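Local coordinates for protein SAM-dependent methyltransferase (Pyrococcus horikoshii, PDB 1WZN) that probably transfers methyl groups from S-adenosyl-L-methionine to an acceptor substrate, and is found here with the product S-adenosyl-L-homocysteine bound, at residues K35-R40 with V246-S251; K130-L135 with K221-V226; P156-E161 with V169-R174. All blocks are in the same frame, centred on the assembly; numbering follows the deposited sequence.

Contact 1: K35-R40 with V246-S251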
loop_
_atom_site.group_PDB
_atom_site.type_symbol
_atom_site.label_atom_id
_atom_site.label_comp_id
_atom_site.label_asym_id
_atom_site.label_seq_id
_atom_site.Cartn_x
_atom_site.Cartn_y
_atom_site.Cartn_z
ATOM N N LYS A 35 18.085 15.129 37.396
ATOM C CA LYS A 35 19.225 16.011 37.609
ATOM C C LYS A 35 19.085 17.419 37.047
ATOM O O LYS A 35 19.436 18.393 37.713
ATOM C CB LYS A 35 20.486 15.361 37.034
ATOM C CG LYS A 35 21.711 16.266 37.000
ATOM C CD LYS A 35 22.873 15.566 36.316
ATOM C CE LYS A 35 24.050 16.502 36.105
ATOM N NZ LYS A 35 25.135 15.842 35.323
ATOM N N GLU A 36 18.561 17.529 35.832
ATOM C CA GLU A 36 18.438 18.827 35.180
ATOM C C GLU A 36 17.096 19.546 35.304
ATOM O O GLU A 36 17.056 20.776 35.333
ATOM C CB GLU A 36 18.786 18.688 33.694
ATOM C CG GLU A 36 20.167 18.128 33.404
ATOM C CD GLU A 36 21.284 18.974 33.986
ATOM O OE1 GLU A 36 21.140 20.212 34.022
ATOM O OE2 GLU A 36 22.315 18.402 34.396
ATOM N N ASP A 37 15.997 18.801 35.375
ATOM C CA ASP A 37 14.691 19.443 35.466
ATOM C C ASP A 37 14.102 19.601 36.859
ATOM O O ASP A 37 13.443 20.600 37.144
ATOM C CB ASP A 37 13.702 18.718 34.556
ATOM C CG ASP A 37 14.058 18.875 33.091
ATOM O OD1 ASP A 37 14.074 20.029 32.615
ATOM O OD2 ASP A 37 14.337 17.859 32.423
ATOM N N ALA A 38 14.326 18.621 37.727
ATOM C CA ALA A 38 13.803 18.710 39.082
ATOM C C ALA A 38 14.494 19.850 39.824
ATOM O O ALA A 38 15.631 20.204 39.511
ATOM C CB ALA A 38 14.028 17.393 39.820
ATOM N N LYS A 39 13.806 20.425 40.802
ATOM C CA LYS A 39 14.378 21.517 41.586
ATOM C C LYS A 39 14.592 21.058 43.023
ATOM O O LYS A 39 14.534 21.854 43.963
ATOM C CB LYS A 39 13.462 22.741 41.558
ATOM C CG LYS A 39 13.311 23.372 40.179
ATOM C CD LYS A 39 14.659 23.791 39.618
ATOM C CE LYS A 39 14.504 24.511 38.289
ATOM N NZ LYS A 39 15.823 24.874 37.699
ATOM N N ARG A 40 14.828 19.760 43.178
ATOM C CA ARG A 40 15.077 19.166 44.483
ATOM C C ARG A 40 15.771 17.850 44.225
ATOM O O ARG A 40 15.722 17.334 43.105
ATOM C CB ARG A 40 13.763 18.924 45.245
ATOM C CG ARG A 40 12.815 17.900 44.612
ATOM C CD ARG A 40 11.571 17.670 45.473
ATOM N NE ARG A 40 11.925 17.296 46.844
ATOM C CZ ARG A 40 11.904 18.127 47.887
ATOM N NH1 ARG A 40 11.531 19.391 47.734
ATOM N NH2 ARG A 40 12.280 17.696 49.085
ATOM N N VAL A 246 7.186 16.393 30.939
ATOM C CA VAL A 246 7.792 16.566 32.247
ATOM C C VAL A 246 7.137 17.752 32.931
ATOM O O VAL A 246 7.186 18.878 32.430
ATOM C CB VAL A 246 9.312 16.815 32.135
ATOM C CG1 VAL A 246 9.902 17.105 33.518
ATOM C CG2 VAL A 246 9.986 15.606 31.501
ATOM N N GLY A 247 6.495 17.487 34.061
ATOM C CA GLY A 247 5.845 18.546 34.807
ATOM C C GLY A 247 6.682 18.861 36.031
ATOM O O GLY A 247 7.044 17.954 36.782
ATOM N N ILE A 248 6.990 20.139 36.234
ATOM C CA ILE A 248 7.801 20.552 37.378
ATOM C C ILE A 248 6.950 21.354 38.362
ATOM O O ILE A 248 6.376 22.390 38.011
ATOM C CB ILE A 248 8.992 21.421 36.929
ATOM C CG1 ILE A 248 9.736 20.725 35.790
ATOM C CG2 ILE A 248 9.935 21.660 38.109
ATOM C CD1 ILE A 248 10.691 21.626 35.036
ATOM N N ALA A 249 6.864 20.867 39.594
ATOM C CA ALA A 249 6.078 21.543 40.616
ATOM C C ALA A 249 6.776 22.820 41.083
ATOM O O ALA A 249 8.004 22.878 41.127
ATOM C CB ALA A 249 5.851 20.606 41.794
ATOM N N LYS A 250 5.991 23.840 41.418
ATOM C CA LYS A 250 6.537 25.110 41.901
ATOM C C LYS A 250 7.392 24.850 43.137
ATOM O O LYS A 250 7.043 24.011 43.966
ATOM C CB LYS A 250 5.404 26.070 42.281
ATOM C CG LYS A 250 4.650 26.671 41.110
ATOM C CD LYS A 250 3.547 27.628 41.567
ATOM C CE LYS A 250 2.318 26.879 42.067
ATOM N NZ LYS A 250 1.686 26.074 40.978
ATOM N N SER A 251 8.507 25.559 43.267
ATOM C CA SER A 251 9.366 25.370 44.431
ATOM C C SER A 251 9.555 26.657 45.233
ATOM O O SER A 251 9.356 27.752 44.663
ATOM C CB SER A 251 10.729 24.811 44.004
ATOM O OG SER A 251 11.356 25.633 43.038
#
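I248 packs against the turn that follows helix 23-36, with three of its side-chain carbons round the main-chain oxygen of D37. CD1 comes nearest, 3.6 Å from D37 O, with CG2 and CG1 only slightly farther off. The first torsion (chi1 -50°) sets CG1 beside the backbone N and leaves CG2 anti to it, which lets both branches reach the same carbonyl. The same methyl, I248 CD1, also lies 4.2 Å from D37 CB, while V246 CG1 approaches that CB at 4.3 Å from two residues back along the strand. These are van der Waals contacts, and no hydrogen bond joins the two segments. D37 therefore offers this strand its CB and carbonyl, while its carboxylate is held by a salt bridge to R234 and a hydrogen bond from Y229.

Toward solvent the packing thins out. K39 CG is 4.3 Å from I248 CG2, and K39 CB lies 3.9 Å from S251 OG without bonding to it. The lysine chain starts toward segment 246-251, then bends at chi2 (-58°) and carries its amine away, so that only the base of the side chain takes part.

Beside this interface, main-chain bonds tie K39 to G138 and A249 to G139, which brings both segments to the start of strand 139-146. A turn leading from a helix into the first strand, 44-48, and packed on the antiparallel strand 242-248 belongs to the Rossmann-like fold of class I methyltransferases, with its strand order 3-2-1-4-5-7-6.

Contact 2: K130-L135 with K221-V226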
loop_
_atom_site.group_PDB
_atom_site.type_symbol
_atom_site.label_atom_id
_atom_site.label_comp_id
_atom_site.label_asym_id
_atom_site.label_seq_id
_atom_site.Cartn_x
_atom_site.Cartn_y
_atom_site.Cartn_z
ATOM N N LYS A 130 -4.080 15.082 40.823
ATOM C CA LYS A 130 -3.672 14.212 41.926
ATOM C C LYS A 130 -2.150 14.074 41.989
ATOM O O LYS A 130 -1.575 13.971 43.076
ATOM C CB LYS A 130 -4.302 12.821 41.785
ATOM C CG LYS A 130 -5.821 12.811 41.713
ATOM C CD LYS A 130 -6.445 13.254 43.021
ATOM C CE LYS A 130 -7.654 12.401 43.374
ATOM N NZ LYS A 130 -7.802 12.245 44.846
ATOM N N VAL A 131 -1.504 14.063 40.827
ATOM C CA VAL A 131 -0.051 13.950 40.758
ATOM C C VAL A 131 0.587 15.204 41.354
ATOM O O VAL A 131 1.533 15.120 42.141
ATOM C CB VAL A 131 0.436 13.764 39.292
ATOM C CG1 VAL A 131 1.941 13.960 39.210
ATOM C CG2 VAL A 131 0.066 12.361 38.800
ATOM N N ALA A 132 0.062 16.369 40.983
ATOM C CA ALA A 132 0.583 17.623 41.514
ATOM C C ALA A 132 0.471 17.620 43.044
ATOM O O ALA A 132 1.392 18.053 43.737
ATOM C CB ALA A 132 -0.187 18.801 40.937
ATOM N N GLU A 133 -0.645 17.119 43.564
ATOM C CA GLU A 133 -0.850 17.073 45.010
ATOM C C GLU A 133 0.098 16.092 45.703
ATOM O O GLU A 133 0.401 16.245 46.885
ATOM C CB GLU A 133 -2.301 16.705 45.338
ATOM C CG GLU A 133 -3.327 17.677 44.775
ATOM C CD GLU A 133 -4.732 17.425 45.290
ATOM O OE1 GLU A 133 -5.187 16.260 45.265
ATOM O OE2 GLU A 133 -5.388 18.401 45.717
ATOM N N ALA A 134 0.572 15.089 44.969
ATOM C CA ALA A 134 1.487 14.097 45.542
ATOM C C ALA A 134 2.946 14.552 45.580
ATOM O O ALA A 134 3.757 13.997 46.325
ATOM C CB ALA A 134 1.377 12.785 44.763
ATOM N N LEU A 135 3.280 15.569 44.793
ATOM C CA LEU A 135 4.654 16.055 44.701
ATOM C C LEU A 135 5.153 17.056 45.735
ATOM O O LEU A 135 4.415 17.936 46.180
ATOM C CB LEU A 135 4.888 16.673 43.321
ATOM C CG LEU A 135 4.978 15.740 42.114
ATOM C CD1 LEU A 135 4.942 16.577 40.831
ATOM C CD2 LEU A 135 6.259 14.927 42.184
ATOM N N LYS A 221 -1.851 23.314 33.452
ATOM C CA LYS A 221 -2.869 23.750 34.392
ATOM C C LYS A 221 -2.569 23.253 35.812
ATOM O O LYS A 221 -3.165 23.731 36.775
ATOM C CB LYS A 221 -4.234 23.221 33.945
ATOM C CG LYS A 221 -4.581 23.511 32.480
ATOM C CD LYS A 221 -5.927 22.898 32.099
ATOM C CE LYS A 221 -6.338 23.272 30.678
ATOM N NZ LYS A 221 -6.470 24.750 30.497
ATOM N N TYR A 222 -1.629 22.317 35.942
ATOM C CA TYR A 222 -1.317 21.730 37.248
ATOM C C TYR A 222 0.136 21.806 37.711
ATOM O O TYR A 222 0.430 21.559 38.881
ATOM C CB TYR A 222 -1.776 20.270 37.248
ATOM C CG TYR A 222 -3.240 20.124 36.918
ATOM C CD1 TYR A 222 -4.218 20.410 37.866
ATOM C CD2 TYR A 222 -3.654 19.760 35.631
ATOM C CE1 TYR A 222 -5.566 20.343 37.550
ATOM C CE2 TYR A 222 -5.005 19.691 35.303
ATOM C CZ TYR A 222 -5.955 19.984 36.267
ATOM O OH TYR A 222 -7.295 19.923 35.959
ATOM N N PHE A 223 1.044 22.129 36.798
ATOM C CA PHE A 223 2.461 22.242 37.126
ATOM C C PHE A 223 2.930 23.631 36.729
ATOM O O PHE A 223 2.453 24.187 35.738
ATOM C CB PHE A 223 3.262 21.194 36.353
ATOM C CG PHE A 223 2.795 19.792 36.590
ATOM C CD1 PHE A 223 3.250 19.071 37.689
ATOM C CD2 PHE A 223 1.870 19.201 35.731
ATOM C CE1 PHE A 223 2.790 17.780 37.932
ATOM C CE2 PHE A 223 1.399 17.905 35.968
ATOM C CZ PHE A 223 1.861 17.196 37.071
ATOM N N GLU A 224 3.866 24.192 37.486
ATOM C CA GLU A 224 4.360 25.522 37.161
ATOM C C GLU A 224 4.968 25.552 35.771
ATOM O O GLU A 224 4.747 26.491 35.004
ATOM C CB GLU A 224 5.416 25.982 38.157
ATOM C CG GLU A 224 5.839 27.418 37.899
ATOM C CD GLU A 224 6.886 27.903 38.864
ATOM O OE1 GLU A 224 7.977 27.298 38.905
ATOM O OE2 GLU A 224 6.614 28.891 39.578
ATOM N N LYS A 225 5.747 24.526 35.454
ATOM C CA LYS A 225 6.378 24.445 34.149
ATOM C C LYS A 225 6.251 23.049 33.566
ATOM O O LYS A 225 6.363 22.049 34.280
ATOM C CB LYS A 225 7.854 24.829 34.243
ATOM C CG LYS A 225 8.546 24.858 32.893
ATOM C CD LYS A 225 9.886 25.559 32.954
ATOM C CE LYS A 225 10.447 25.736 31.554
ATOM N NZ LYS A 225 9.473 26.434 30.665
ATOM N N VAL A 226 6.010 22.987 32.261
ATOM C CA VAL A 226 5.875 21.710 31.577
ATOM C C VAL A 226 6.815 21.701 30.388
ATOM O O VAL A 226 6.949 22.702 29.678
ATOM C CB VAL A 226 4.433 21.481 31.071
ATOM C CG1 VAL A 226 4.367 20.204 30.243
ATOM C CG2 VAL A 226 3.481 21.375 32.243
#
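V131 O, at the end of helix 121-134, accepts two main-chain N-H groups: A134 N at 3.0 Å and, more weakly, L135 N at 3.2 Å. This closing turn holds V131, A132 and L135 against Y222 and F223, which precede strand 225-230. F223 carries most of the contact. Its ring is met at the edge, close to its plane, by two methyl groups: V131 CG1 sits 3.9 Å from F223 CZ, and L135 CD1 touches F223 CE1 at 3.8 Å. The leucine side chain stands roughly perpendicular to that of the phenylalanine, whereas the valine meets it at a slant. With CG anti to the carbonyl carbon (chi1 -56°), F223 swings its ring toward the helix although its CB does not point there.

A132 meets both aromatic residues, Y222 only at its carbonyl and CB. Its CB rests 3.5 Å from Y222 O and 4.3 Å from Y222 CB, and its CA approaches F223 CE1 at 4.2 Å. The tyrosine side chain also touches R125, F128 and S129 of the same helix. On the inner side V131 and L135 also pack on V109 of strand 106-111, so each contacts both the sheet and F223. Just beyond F223, E224 and K225 form a classic beta bulge opposite I248 as the edge strand begins.

No hydrogen bond or salt bridge crosses between the segments. The association therefore depends on burying apolar surface and on the fit of the V131 and L135 methyls at the edge of the F223 ring, with A132 close by.

Contact 3: P156-E161 with V169-R174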
loop_
_atom_site.group_PDB
_atom_site.type_symbol
_atom_site.label_atom_id
_atom_site.label_comp_id
_atom_site.label_asym_id
_atom_site.label_seq_id
_atom_site.Cartn_x
_atom_site.Cartn_y
_atom_site.Cartn_z
ATOM N N PRO A 156 -3.472 -6.032 9.914
ATOM C CA PRO A 156 -2.908 -6.738 11.067
ATOM C C PRO A 156 -1.402 -6.958 10.961
ATOM O O PRO A 156 -0.873 -7.181 9.873
ATOM C CB PRO A 156 -3.681 -8.050 11.072
ATOM C CG PRO A 156 -3.891 -8.304 9.614
ATOM C CD PRO A 156 -4.303 -6.940 9.101
ATOM N N VAL A 157 -0.724 -6.880 12.100
ATOM C CA VAL A 157 0.719 -7.098 12.180
ATOM C C VAL A 157 0.911 -8.335 13.047
ATOM O O VAL A 157 0.337 -8.429 14.130
ATOM C CB VAL A 157 1.444 -5.916 12.859
ATOM C CG1 VAL A 157 2.929 -6.231 12.993
ATOM C CG2 VAL A 157 1.244 -4.644 12.050
ATOM N N VAL A 158 1.711 -9.285 12.576
ATOM C CA VAL A 158 1.933 -10.506 13.339
ATOM C C VAL A 158 3.381 -10.667 13.760
ATOM O O VAL A 158 4.295 -10.349 13.001
ATOM C CB VAL A 158 1.520 -11.751 12.527
ATOM C CG1 VAL A 158 1.675 -13.002 13.376
ATOM C CG2 VAL A 158 0.083 -11.607 12.055
ATOM N N TRP A 159 3.578 -11.154 14.981
ATOM C CA TRP A 159 4.911 -11.394 15.518
ATOM C C TRP A 159 4.860 -12.502 16.563
ATOM O O TRP A 159 3.781 -12.985 16.912
ATOM C CB TRP A 159 5.500 -10.115 16.114
ATOM C CG TRP A 159 4.633 -9.413 17.104
ATOM C CD1 TRP A 159 3.411 -8.834 16.873
ATOM C CD2 TRP A 159 4.946 -9.158 18.474
ATOM N NE1 TRP A 159 2.950 -8.231 18.021
ATOM C CE2 TRP A 159 3.874 -8.415 19.018
ATOM C CE3 TRP A 159 6.032 -9.484 19.298
ATOM C CZ2 TRP A 159 3.857 -7.990 20.350
ATOM C CZ3 TRP A 159 6.016 -9.062 20.624
ATOM C CH2 TRP A 159 4.934 -8.322 21.134
ATOM N N ASN A 160 6.021 -12.912 17.067
ATOM C CA ASN A 160 6.046 -14.002 18.032
ATOM C C ASN A 160 7.112 -13.871 19.106
ATOM O O ASN A 160 8.127 -13.208 18.915
ATOM C CB ASN A 160 6.250 -15.331 17.299
ATOM C CG ASN A 160 7.598 -15.408 16.592
ATOM O OD1 ASN A 160 7.874 -14.648 15.665
ATOM N ND2 ASN A 160 8.443 -16.328 17.032
ATOM N N GLU A 161 6.853 -14.512 20.239
ATOM C CA GLU A 161 7.770 -14.533 21.370
ATOM C C GLU A 161 7.667 -15.926 21.984
ATOM O O GLU A 161 6.921 -16.774 21.489
ATOM C CB GLU A 161 7.393 -13.473 22.414
ATOM C CG GLU A 161 7.616 -12.028 21.985
ATOM C CD GLU A 161 9.073 -11.694 21.692
ATOM O OE1 GLU A 161 9.978 -12.342 22.258
ATOM O OE2 GLU A 161 9.314 -10.758 20.902
ATOM N N VAL A 169 2.070 -16.372 19.476
ATOM C CA VAL A 169 1.920 -15.751 18.165
ATOM C C VAL A 169 0.933 -14.632 18.435
ATOM O O VAL A 169 -0.192 -14.874 18.886
ATOM C CB VAL A 169 1.354 -16.714 17.114
ATOM C CG1 VAL A 169 1.065 -15.956 15.820
ATOM C CG2 VAL A 169 2.363 -17.820 16.847
ATOM N N ILE A 170 1.371 -13.409 18.165
ATOM C CA ILE A 170 0.576 -12.225 18.449
ATOM C C ILE A 170 0.177 -11.464 17.201
ATOM O O ILE A 170 1.014 -11.173 16.346
ATOM C CB ILE A 170 1.376 -11.288 19.372
ATOM C CG1 ILE A 170 1.921 -12.092 20.552
ATOM C CG2 ILE A 170 0.497 -10.138 19.864
ATOM C CD1 ILE A 170 3.191 -11.537 21.146
ATOM N N MET A 171 -1.106 -11.138 17.104
ATOM C CA MET A 171 -1.612 -10.404 15.958
ATOM C C MET A 171 -2.283 -9.130 16.449
ATOM O O MET A 171 -3.244 -9.188 17.217
ATOM C CB MET A 171 -2.607 -11.271 15.196
ATOM C CG MET A 171 -3.176 -10.621 13.957
ATOM S SD MET A 171 -4.011 -11.849 12.947
ATOM C CE MET A 171 -5.534 -12.058 13.870
ATOM N N ASP A 172 -1.767 -7.990 16.001
ATOM C CA ASP A 172 -2.284 -6.689 16.408
ATOM C C ASP A 172 -2.958 -5.917 15.289
ATOM O O ASP A 172 -2.501 -5.929 14.145
ATOM C CB ASP A 172 -1.158 -5.800 16.938
ATOM C CG ASP A 172 -0.401 -6.425 18.088
ATOM O OD1 ASP A 172 -1.027 -7.094 18.931
ATOM O OD2 ASP A 172 0.830 -6.227 18.149
ATOM N N TRP A 173 -4.044 -5.235 15.627
ATOM C CA TRP A 173 -4.735 -4.405 14.656
ATOM C C TRP A 173 -5.467 -3.314 15.419
ATOM O O TRP A 173 -5.755 -3.461 16.612
ATOM C CB TRP A 173 -5.685 -5.236 13.778
ATOM C CG TRP A 173 -6.983 -5.664 14.392
ATOM C CD1 TRP A 173 -8.195 -5.043 14.260
ATOM C CD2 TRP A 173 -7.224 -6.849 15.159
ATOM N NE1 TRP A 173 -9.172 -5.771 14.888
ATOM C CE2 TRP A 173 -8.605 -6.884 15.451
ATOM C CE3 TRP A 173 -6.407 -7.886 15.626
ATOM C CZ2 TRP A 173 -9.191 -7.918 16.191
ATOM C CZ3 TRP A 173 -6.990 -8.919 16.363
ATOM C CH2 TRP A 173 -8.370 -8.924 16.637
ATOM N N ARG A 174 -5.738 -2.206 14.743
ATOM C CA ARG A 174 -6.412 -1.095 15.392
ATOM C C ARG A 174 -7.560 -0.529 14.574
ATOM O O ARG A 174 -7.598 -0.649 13.345
ATOM C CB ARG A 174 -5.417 0.028 15.686
ATOM C CG ARG A 174 -4.747 0.584 14.448
ATOM C CD ARG A 174 -4.119 1.942 14.715
ATOM N NE ARG A 174 -3.356 2.438 13.569
ATOM C CZ ARG A 174 -3.843 2.593 12.341
ATOM N NH1 ARG A 174 -5.109 2.292 12.071
ATOM N NH2 ARG A 174 -3.058 3.056 11.375
#
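W159 and I170 form a hydrogen-bonded antiparallel pair, and the indole lies over the isoleucine. I170 CD1 sits 3.6 Å from the centroid of the W159 six-membered ring and only 8° off its normal, a CH-pi contact over the face. Alongside, W159 NE1 donates to D172 OD2 at 2.9 Å; the acceptor lies near the indole plane, whereas the donor stands above the carboxylate plane. The tryptophan holds its CG between the backbone N and the carbonyl carbon (chi1 52°), which folds the ring back across the neighbouring strand. With an alanine here, D172 OD2 would lose its indole donor and I170 CD1 would probably be left without the flat surface that covers it.

The frame is a beta hairpin of strands 157-163 and 166-177. V157 and D172 exchange main-chain hydrogen bonds, V157 N to D172 O at 2.9 Å and D172 N to V157 O at 2.8 Å; W159 and I170 do likewise, with I170 N to W159 O at 2.7 Å and nearly straight (174°). On the other face V158 CG2 packs 3.9 Å from M171 CG, a carbon that P156 CB also meets at 3.9 Å.

Farther out, R187 of the next strand, 182-192, forms a salt bridge with D172 OD1 and also touches W159 and I170. I15 of helix 12-15 touches the W159 side chain as well. On the V158 face a second subunit brings its M171 against V158 and its K186 to a hydrogen bond with N160 OD1, while V158 of a third subunit packs on P156, M171 and W173.

How the contacts relate
Contacts 1 and 2 are neighbours, their centres about 10 Å apart, and both reach the seven-stranded mixed sheet through its adjoining strands 242-248 and 225-230. They are joined directly by a probable hydrogen bond from I248 N to K225 O of 2.8 Å. Contact 3 lies on the opposite side of the chain's centre, about 39 Å from contact 1 and about 37 Å from contact 2 between centres, in the separate four-stranded antiparallel sheet. Along the chain the three are concentric: 35-40 and 246-251 enclose 130-135 and 221-226, which enclose the hairpin. Contacts 1 and 2 thus join late parts of the chain to earlier ones, while the inserted sheet meets other subunits.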